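Local coordinates for DegV family protein (Thermus thermophilus, PDB 2DT8) that binds a fatty acid such as palmitic acid, as a DegV family lipid-binding protein, and also carries a zinc ion, at residues A[58-62]-A[263-267]; A[82-88]-A[109-115]; A[208-212]-A[240-245]. All blocks are in the same frame, centred on the assembly; numbering follows the deposited sequence.

Interaction 1. Residues A[58-62]-A[263-267]; sequences FPTTS and VIASH. With PLM (palmitic acid), chain C.
The imidazole of His-267 carries the palmitic acid chain on one face and Thr-61 at its edge. Over the face lies PLM C5, displaced toward the ring's rim and 3.5 Å from His-267 CD2, a van der Waals contact. At the edge, His-267 NE2 donates to Thr-61 OG1 at 2.9 Å, and the hydroxyl sits only 2° out of the ring plane. Thr-61 OG1 stands between its backbone N and carbonyl carbon (chi1 59°), which turns the hydroxyl to the lipid head; it donates to PLM O2 at 2.7 Å. The methyl, anti to the carbonyl carbon, turns to the helix: Thr-61 CG2 rests 3.7 Å from Ser-266 CB and also meets Val-263 CG1. Two residues earlier, Pro-59 CG packs on the same serine, whose hydroxyl is bonded to Ala-262 O within helix 262-268. Ile-264 CD1 and Val-263 CG1 add apolar contacts at PLM C6 and C2. Ser-93 OG is also hydrogen-bonded to the fatty acid. The contact thus forms part of the head-group end of the lipid pocket, joining strand 60-62 to helix 262-268. His-267 both packs on the acyl chain and, by donating to Thr-61 OG1, probably helps to point the hydroxyl's hydrogen at the carboxyl group.

Interaction 2. Residues A[82-88]-A[109-115]; sequences HVLSLHI and RVTVVDT
His-82 to His-87 pairs with Val-110 to Asp-114 as neighbouring parallel strands of a beta-alpha-beta unit, the crossover being helix 95-103; the short axes lie 4.8 Å apart at 17°. The tight part is the backbone. Ser-85 uses both its N and its O toward the same strand: its N donates to Thr-111 O at 2.8 Å and 177°, while its O accepts from Val-113 N at 2.7 Å. On the face carrying Leu-84, Leu-86 and Val-113, Leu-84 CD1 reaches Val-113 CG2 at 3.8 Å, and helix 139-151 packs over Leu-84 and Val-113 through Leu-143. Helix 95-103 covers the other face, touching His-87 and Val-110. Strand 82-87 is buried throughout, whereas the residues of 110-114 are partly exposed and the Arg-109 side chain leads away into solvent. At that same end, however, the His-82 ring folds back with CG anti to its backbone N; one face lies over the Arg-109 carbonyl, and NE2 bonds Thr-111 OG1 at 2.7 Å. At the C-terminal end a single acceptor takes two donors: Thr-115 N meets His-87 O in the carbonyl plane at 3.2 Å, whereas Thr-115 OG1 reaches it at 2.8 Å from 48° above that plane.

Interaction 3. Residues A[208-212]-A[240-245]; sequences REEIL and ALRQEV
Arg-208 and Glu-244 bridge two helices, 204-219 and 236-247, that pack side by side against the sheet containing strand 273-279 in an alpha/beta arrangement; the short axes approach to 10.5 Å and run 40° apart in the same general direction. The polar link is one salt bridge. Arg-208 NE donates to Glu-244 OE1 at 2.8 Å, with an N-H...O angle of 146°, so the bond is somewhat bent. The oxygen lies almost in the guanidinium plane, but it is met from above the carboxylate plane, and the two flat groups are turned 43° from each other: this is a single-point rather than bidentate salt bridge. A bend at chi3 swings the guanidinium back toward the second helix, and its NH1 pairs with Glu-204 on its own helix. With an alanine in place of Arg-208, Glu-244 and Glu-204 would probably each lose a cationic partner, and the methyl of Ala-240 would lose the flat group beside it.

Apolar packing supplies the rest. Ala-240 CB lies over one face of the guanidinium, 3.7 Å from Arg-208 NE, displaced toward the rim. Deeper in, Ile-211 and Leu-241 cross at about a right angle, and both rest on Phe-275 of strand 273-279, which places them between the helices and the sheet. The aliphatic part of the arginine joins them, Arg-208 CB standing 4.1 Å from Leu-241 CD1. Toward the C-terminal ends of the two segments, Leu-212 CD1 touches Val-245 CG2 at 3.8 Å.

Interaction 1 is the most buried of the three and joins parts of the chain 201 residues apart; interactions 2 and 3 are nested within that loop, in series, on opposite sides of the chain's centre. Interactions 1 and 2 reach the same mixed sheet and touch where Ile-264 CD1 meets Ile-88 CD1 at 4.1 Å. Interaction 3 belongs to the helices on another sheet and comes no closer than about 15 Å between nearest atoms to interaction 1. Chemistry follows place: a chain of two hydrogen bonds from imidazole through hydroxyl to the lipid, regular backbone bonding within the sheet, and, between partly exposed helices, a charged pair above an apolar seam.

Interaction 1. Residues A[58-62]-A[263-267]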
loop_
_atom_site.group_PDB
_atom_site.type_symbol
_atom_site.label_atom_id
_atom_site.label_comp_id
_atom_site.label_asym_id
_atom_site.label_seq_id
_atom_site.Cartn_x
_atom_site.Cartn_y
_atom_site.Cartn_z
ATOM N N PHE A 58 -9.804 -15.822 -12.584
ATOM C CA PHE A 58 -9.335 -14.779 -11.691
ATOM C C PHE A 58 -7.810 -14.671 -11.661
ATOM O O PHE A 58 -7.089 -15.645 -11.838
ATOM C CB PHE A 58 -9.731 -14.317 -10.012
ATOM C CG PHE A 58 -11.065 -13.674 -9.847
ATOM C CD1 PHE A 58 -12.082 -13.919 -10.753
ATOM C CD2 PHE A 58 -11.328 -12.868 -8.743
ATOM C CE1 PHE A 58 -13.340 -13.361 -10.575
ATOM C CE2 PHE A 58 -12.582 -12.309 -8.557
ATOM C CZ PHE A 58 -13.597 -12.565 -9.475
ATOM N N PRO A 59 -7.375 -13.413 -11.483
ATOM C CA PRO A 59 -5.944 -13.204 -11.377
ATOM C C PRO A 59 -5.458 -13.664 -10.001
ATOM O O PRO A 59 -6.203 -13.697 -9.030
ATOM C CB PRO A 59 -5.581 -11.666 -11.459
ATOM C CG PRO A 59 -6.786 -11.075 -10.770
ATOM C CD PRO A 59 -7.901 -11.889 -11.355
ATOM N N THR A 60 -4.172 -14.056 -10.001
ATOM C CA THR A 60 -3.595 -14.468 -8.737
ATOM C C THR A 60 -2.300 -13.652 -8.768
ATOM O O THR A 60 -1.934 -13.058 -9.774
ATOM C CB THR A 60 -3.330 -15.971 -8.420
ATOM O OG1 THR A 60 -2.470 -16.505 -9.428
ATOM C CG2 THR A 60 -4.660 -16.730 -8.455
ATOM N N THR A 61 -1.619 -13.702 -7.610
ATOM C CA THR A 61 -0.399 -12.924 -7.514
ATOM C C THR A 61 0.742 -13.727 -6.830
ATOM O O THR A 61 0.452 -14.740 -6.191
ATOM C CB THR A 61 -0.540 -11.560 -6.728
ATOM O OG1 THR A 61 -0.993 -11.820 -5.394
ATOM C CG2 THR A 61 -1.582 -10.693 -7.415
ATOM N N SER A 62 1.991 -13.301 -6.994
ATOM C CA SER A 62 3.122 -14.002 -6.413
ATOM C C SER A 62 4.140 -13.015 -5.835
ATOM O O SER A 62 4.428 -11.974 -6.409
ATOM C CB SER A 62 3.837 -14.837 -7.476
ATOM O OG SER A 62 2.989 -15.861 -7.970
ATOM N N VAL A 263 -0.926 -5.650 -8.783
ATOM C CA VAL A 263 -0.906 -6.673 -7.740
ATOM C C VAL A 263 -1.914 -6.353 -6.635
ATOM O O VAL A 263 -2.694 -7.221 -6.235
ATOM C CB VAL A 263 0.518 -6.873 -7.168
ATOM C CG1 VAL A 263 0.468 -7.713 -5.891
ATOM C CG2 VAL A 263 1.381 -7.593 -8.207
ATOM N N ILE A 264 -1.937 -5.113 -6.153
ATOM C CA ILE A 264 -2.910 -4.772 -5.125
ATOM C C ILE A 264 -4.338 -4.844 -5.684
ATOM O O ILE A 264 -5.240 -5.375 -5.039
ATOM C CB ILE A 264 -2.666 -3.349 -4.558
ATOM C CG1 ILE A 264 -1.305 -3.289 -3.863
ATOM C CG2 ILE A 264 -3.791 -2.975 -3.583
ATOM C CD1 ILE A 264 -1.208 -4.141 -2.606
ATOM N N ALA A 265 -4.538 -4.325 -6.894
ATOM C CA ALA A 265 -5.862 -4.320 -7.509
ATOM C C ALA A 265 -6.415 -5.724 -7.748
ATOM O O ALA A 265 -7.636 -5.911 -7.788
ATOM C CB ALA A 265 -5.826 -3.549 -8.822
ATOM N N SER A 266 -5.529 -6.702 -7.923
ATOM C CA SER A 266 -5.947 -8.097 -8.135
ATOM C C SER A 266 -6.689 -8.633 -6.909
ATOM O O SER A 266 -7.459 -9.597 -7.004
ATOM C CB SER A 266 -4.734 -8.997 -8.397
ATOM O OG SER A 266 -4.167 -8.753 -9.676
ATOM N N HIS A 267 -6.440 -8.008 -5.759
ATOM C CA HIS A 267 -7.091 -8.403 -4.516
ATOM C C HIS A 267 -8.230 -7.489 -4.099
ATOM O O HIS A 267 -9.225 -7.951 -3.554
ATOM C CB HIS A 267 -6.059 -8.498 -3.405
ATOM C CG HIS A 267 -5.089 -9.607 -3.617
ATOM N ND1 HIS A 267 -5.346 -10.911 -3.230
ATOM C CD2 HIS A 267 -3.907 -9.642 -4.275
ATOM C CE1 HIS A 267 -4.368 -11.690 -3.643
ATOM N NE2 HIS A 267 -3.478 -10.943 -4.283
HETATM C C1 PLM C . 1.366 -11.701 -3.017
HETATM O O1 PLM C . 2.175 -12.052 -2.015
HETATM O O2 PLM C . 1.070 -12.520 -3.861
HETATM C C2 PLM C . 0.822 -10.289 -3.089
HETATM C C3 PLM C . -0.425 -10.189 -2.203
HETATM C C4 PLM C . -1.027 -8.785 -2.293
HETATM C C5 PLM C . -2.241 -8.704 -1.369
HETATM C C6 PLM C . -2.808 -7.285 -1.364
HETATM C C7 PLM C . -4.033 -7.253 -0.471
HETATM C C8 PLM C . -4.495 -5.827 -0.283
HETATM C C9 PLM C . -5.499 -5.804 0.868
HETATM C CA PLM C . -6.414 -4.604 0.725
HETATM C CB PLM C . -5.726 -3.411 1.361
HETATM C CC PLM C . -5.313 -2.441 0.269
HETATM C CD PLM C . -5.915 -1.081 0.567
HETATM C CE PLM C . -5.656 -0.154 -0.619
HETATM C CF PLM C . -6.354 1.194 -0.386
HETATM C CG PLM C . -5.523 2.044 0.576
#

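Interaction 2. Residues A[82-88]-A[109-115]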
loop_
_atom_site.group_PDB
_atom_site.type_symbol
_atom_site.label_atom_id
_atom_site.label_comp_id
_atom_site.label_asym_id
_atom_site.label_seq_id
_atom_site.Cartn_x
_atom_site.Cartn_y
_atom_site.Cartn_z
ATOM N N HIS A 82 24.429 -0.291 4.411
ATOM C CA HIS A 82 23.265 -0.950 4.980
ATOM C C HIS A 82 22.050 -0.755 4.085
ATOM O O HIS A 82 21.954 0.247 3.371
ATOM C CB HIS A 82 22.981 -0.344 6.365
ATOM C CG HIS A 82 22.091 -1.180 7.232
ATOM N ND1 HIS A 82 22.586 -2.119 8.111
ATOM C CD2 HIS A 82 20.742 -1.225 7.354
ATOM C CE1 HIS A 82 21.580 -2.705 8.739
ATOM N NE2 HIS A 82 20.452 -2.181 8.298
ATOM N N VAL A 83 21.132 -1.718 4.138
ATOM C CA VAL A 83 19.903 -1.657 3.360
ATOM C C VAL A 83 18.700 -1.685 4.294
ATOM O O VAL A 83 18.610 -2.532 5.189
ATOM C CB VAL A 83 19.782 -2.862 2.394
ATOM C CG1 VAL A 83 18.382 -2.902 1.764
ATOM C CG2 VAL A 83 20.815 -2.748 1.292
ATOM N N LEU A 84 17.792 -0.730 4.108
ATOM C CA LEU A 84 16.567 -0.678 4.890
ATOM C C LEU A 84 15.516 -1.112 3.865
ATOM O O LEU A 84 15.319 -0.430 2.852
ATOM C CB LEU A 84 16.324 0.748 5.392
ATOM C CG LEU A 84 15.009 0.974 6.134
ATOM C CD1 LEU A 84 14.888 0.008 7.306
ATOM C CD2 LEU A 84 14.970 2.422 6.632
ATOM N N SER A 85 14.877 -2.253 4.125
ATOM C CA SER A 85 13.902 -2.872 3.217
ATOM C C SER A 85 12.493 -2.818 3.819
ATOM O O SER A 85 12.210 -3.508 4.802
ATOM C CB SER A 85 14.344 -4.326 2.994
ATOM O OG SER A 85 14.004 -4.824 1.705
ATOM N N LEU A 86 11.620 -2.001 3.227
ATOM C CA LEU A 86 10.245 -1.780 3.696
ATOM C C LEU A 86 9.244 -2.515 2.803
ATOM O O LEU A 86 9.256 -2.398 1.585
ATOM C CB LEU A 86 9.921 -0.284 3.700
ATOM C CG LEU A 86 10.325 0.462 4.974
ATOM C CD1 LEU A 86 11.798 0.275 5.250
ATOM C CD2 LEU A 86 9.983 1.935 4.836
ATOM N N HIS A 87 8.373 -3.268 3.500
ATOM C CA HIS A 87 7.388 -4.022 2.749
ATOM C C HIS A 87 5.890 -4.212 3.166
ATOM O O HIS A 87 5.520 -3.971 4.307
ATOM C CB HIS A 87 7.973 -5.446 2.655
ATOM C CG HIS A 87 9.274 -5.372 1.900
ATOM N ND1 HIS A 87 9.346 -5.178 0.559
ATOM C CD2 HIS A 87 10.575 -5.478 2.403
ATOM C CE1 HIS A 87 10.661 -5.165 0.265
ATOM N NE2 HIS A 87 11.420 -5.344 1.349
ATOM N N ILE A 88 5.100 -4.664 2.176
ATOM C CA ILE A 88 3.688 -4.824 2.464
ATOM C C ILE A 88 3.589 -5.779 3.648
ATOM O O ILE A 88 4.438 -6.645 3.878
ATOM C CB ILE A 88 3.127 -5.455 1.176
ATOM C CG1 ILE A 88 1.682 -5.894 1.420
ATOM C CG2 ILE A 88 3.977 -6.665 0.709
ATOM C CD1 ILE A 88 0.953 -6.271 0.115
ATOM N N ARG A 109 23.884 -6.391 7.667
ATOM C CA ARG A 109 23.630 -5.326 6.717
ATOM C C ARG A 109 22.303 -5.018 6.110
ATOM O O ARG A 109 22.211 -4.163 5.239
ATOM C CB ARG A 109 24.679 -5.685 5.720
ATOM C CG ARG A 109 26.133 -5.497 6.182
ATOM C CD ARG A 109 27.082 -5.453 4.998
ATOM N NE ARG A 109 27.171 -6.741 4.323
ATOM C CZ ARG A 109 27.666 -6.911 3.100
ATOM N NH1 ARG A 109 28.045 -5.864 2.378
ATOM N NH2 ARG A 109 27.778 -8.135 2.601
ATOM N N VAL A 110 21.277 -5.739 6.598
ATOM C CA VAL A 110 19.963 -5.507 6.030
ATOM C C VAL A 110 18.930 -5.544 7.123
ATOM O O VAL A 110 18.884 -6.479 7.930
ATOM C CB VAL A 110 19.626 -6.585 4.982
ATOM C CG1 VAL A 110 18.202 -6.341 4.436
ATOM C CG2 VAL A 110 20.635 -6.570 3.853
ATOM N N THR A 111 18.086 -4.519 7.157
ATOM C CA THR A 111 17.002 -4.473 8.127
ATOM C C THR A 111 15.701 -4.533 7.353
ATOM O O THR A 111 15.410 -3.654 6.539
ATOM C CB THR A 111 17.029 -3.181 8.956
ATOM O OG1 THR A 111 18.274 -3.096 9.665
ATOM C CG2 THR A 111 15.874 -3.166 9.959
ATOM N N VAL A 112 14.922 -5.581 7.593
ATOM C CA VAL A 112 13.644 -5.759 6.918
ATOM C C VAL A 112 12.528 -5.297 7.847
ATOM O O VAL A 112 12.442 -5.740 8.995
ATOM C CB VAL A 112 13.425 -7.242 6.559
ATOM C CG1 VAL A 112 12.056 -7.434 5.905
ATOM C CG2 VAL A 112 14.540 -7.718 5.631
ATOM N N VAL A 113 11.680 -4.402 7.348
ATOM C CA VAL A 113 10.567 -3.861 8.120
ATOM C C VAL A 113 9.201 -4.211 7.529
ATOM O O VAL A 113 8.931 -3.929 6.354
ATOM C CB VAL A 113 10.672 -2.308 8.209
ATOM C CG1 VAL A 113 9.498 -1.751 9.003
ATOM C CG2 VAL A 113 12.005 -1.894 8.850
ATOM N N ASP A 114 8.357 -4.830 8.350
ATOM C CA ASP A 114 6.991 -5.181 7.974
ATOM C C ASP A 114 6.198 -3.937 8.370
ATOM O O ASP A 114 6.029 -3.650 9.559
ATOM C CB ASP A 114 6.528 -6.398 8.788
ATOM C CG ASP A 114 5.112 -6.821 8.451
ATOM O OD1 ASP A 114 4.364 -5.999 7.896
ATOM O OD2 ASP A 114 4.736 -7.972 8.763
ATOM N N THR A 115 5.729 -3.190 7.373
ATOM C CA THR A 115 4.991 -1.954 7.617
ATOM C C THR A 115 3.552 -2.150 8.050
ATOM O O THR A 115 2.914 -1.201 8.510
ATOM C CB THR A 115 4.921 -1.082 6.360
ATOM O OG1 THR A 115 4.187 -1.789 5.347
ATOM C CG2 THR A 115 6.323 -0.731 5.856
#

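Interaction 3. Residues A[208-212]-A[240-245]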
loop_
_atom_site.group_PDB
_atom_site.type_symbol
_atom_site.label_atom_id
_atom_site.label_comp_id
_atom_site.label_asym_id
_atom_site.label_seq_id
_atom_site.Cartn_x
_atom_site.Cartn_y
_atom_site.Cartn_z
ATOM N N ARG A 208 -18.416 8.237 1.502
ATOM C CA ARG A 208 -17.369 9.235 1.621
ATOM C C ARG A 208 -17.521 10.030 2.918
ATOM O O ARG A 208 -16.522 10.386 3.553
ATOM C CB ARG A 208 -17.392 10.172 0.414
ATOM C CG ARG A 208 -17.081 9.465 -0.901
ATOM C CD ARG A 208 -16.667 10.461 -1.972
ATOM N NE ARG A 208 -17.649 11.530 -2.122
ATOM C CZ ARG A 208 -18.775 11.418 -2.816
ATOM N NH1 ARG A 208 -19.065 10.284 -3.435
ATOM N NH2 ARG A 208 -19.618 12.440 -2.888
ATOM N N GLU A 209 -18.762 10.297 3.321
ATOM C CA GLU A 209 -19.010 11.043 4.549
ATOM C C GLU A 209 -18.512 10.267 5.771
ATOM O O GLU A 209 -17.948 10.823 6.704
ATOM C CB GLU A 209 -20.495 11.440 4.635
ATOM C CG GLU A 209 -20.922 12.297 3.439
ATOM C CD GLU A 209 -22.376 12.745 3.466
ATOM O OE1 GLU A 209 -23.218 12.048 4.063
ATOM O OE2 GLU A 209 -22.675 13.796 2.861
ATOM N N GLU A 210 -18.754 8.981 5.691
ATOM C CA GLU A 210 -18.330 8.113 6.772
ATOM C C GLU A 210 -16.807 7.979 6.843
ATOM O O GLU A 210 -16.197 8.078 7.900
ATOM C CB GLU A 210 -18.858 6.614 6.618
ATOM C CG GLU A 210 -18.236 5.533 7.508
ATOM C CD GLU A 210 -18.290 5.867 8.995
ATOM O OE1 GLU A 210 -19.279 6.491 9.436
ATOM O OE2 GLU A 210 -17.346 5.490 9.727
ATOM N N ILE A 211 -16.190 8.153 5.717
ATOM C CA ILE A 211 -14.744 8.048 5.697
ATOM C C ILE A 211 -14.155 9.375 6.243
ATOM O O ILE A 211 -13.222 9.395 7.050
ATOM C CB ILE A 211 -14.111 7.855 4.226
ATOM C CG1 ILE A 211 -14.353 6.413 3.770
ATOM C CG2 ILE A 211 -12.615 8.197 4.183
ATOM C CD1 ILE A 211 -13.999 6.174 2.309
ATOM N N LEU A 212 -14.854 10.509 5.917
ATOM C CA LEU A 212 -14.361 11.803 6.400
ATOM C C LEU A 212 -14.651 11.971 7.902
ATOM O O LEU A 212 -13.855 12.581 8.627
ATOM C CB LEU A 212 -14.996 12.948 5.602
ATOM C CG LEU A 212 -14.387 14.332 5.841
ATOM C CD1 LEU A 212 -13.036 14.449 5.148
ATOM C CD2 LEU A 212 -15.341 15.388 5.325
ATOM N N ALA A 240 -13.469 13.077 -5.632
ATOM C CA ALA A 240 -14.439 13.738 -4.768
ATOM C C ALA A 240 -13.998 13.626 -3.311
ATOM O O ALA A 240 -14.166 14.555 -2.515
ATOM C CB ALA A 240 -15.807 13.109 -4.947
ATOM N N LEU A 241 -13.434 12.476 -2.967
ATOM C CA LEU A 241 -12.966 12.230 -1.614
ATOM C C LEU A 241 -11.791 13.158 -1.288
ATOM O O LEU A 241 -11.743 13.754 -0.211
ATOM C CB LEU A 241 -12.555 10.757 -1.480
ATOM C CG LEU A 241 -12.129 10.261 -0.099
ATOM C CD1 LEU A 241 -13.283 10.436 0.884
ATOM C CD2 LEU A 241 -11.728 8.784 -0.185
ATOM N N ARG A 242 -10.852 13.290 -2.222
ATOM C CA ARG A 242 -9.692 14.153 -2.018
ATOM C C ARG A 242 -10.126 15.613 -1.886
ATOM O O ARG A 242 -9.568 16.363 -1.089
ATOM C CB ARG A 242 -8.706 14.009 -3.185
ATOM C CG ARG A 242 -7.461 14.887 -3.079
ATOM C CD ARG A 242 -6.510 14.593 -4.231
ATOM N NE ARG A 242 -5.282 15.384 -4.189
ATOM C CZ ARG A 242 -5.107 16.541 -4.822
ATOM N NH1 ARG A 242 -6.082 17.059 -5.555
ATOM N NH2 ARG A 242 -3.950 17.181 -4.725
ATOM N N GLN A 243 -11.120 16.010 -2.671
ATOM C CA GLN A 243 -11.619 17.380 -2.625
ATOM C C GLN A 243 -12.249 17.669 -1.263
ATOM O O GLN A 243 -12.015 18.729 -0.666
ATOM C CB GLN A 243 -12.635 17.604 -3.753
ATOM C CG GLN A 243 -11.986 17.629 -5.143
ATOM C CD GLN A 243 -12.955 17.313 -6.272
ATOM O OE1 GLN A 243 -12.567 17.282 -7.442
ATOM N NE2 GLN A 243 -14.219 17.072 -5.929
ATOM N N GLU A 244 -13.061 16.745 -0.770
ATOM C CA GLU A 244 -13.715 16.821 0.529
ATOM C C GLU A 244 -12.657 16.853 1.643
ATOM O O GLU A 244 -12.664 17.748 2.491
ATOM C CB GLU A 244 -14.682 15.639 0.697
ATOM C CG GLU A 244 -15.861 15.688 -0.307
ATOM C CD GLU A 244 -16.828 14.516 -0.196
ATOM O OE1 GLU A 244 -16.395 13.353 -0.368
ATOM O OE2 GLU A 244 -18.029 14.763 0.058
ATOM N N VAL A 245 -11.568 16.184 1.526
ATOM C CA VAL A 245 -10.506 16.218 2.525
ATOM C C VAL A 245 -9.733 17.534 2.503
ATOM O O VAL A 245 -9.421 18.094 3.557
ATOM C CB VAL A 245 -9.501 15.052 2.326
ATOM C CG1 VAL A 245 -8.243 15.283 3.160
ATOM C CG2 VAL A 245 -10.154 13.739 2.736
#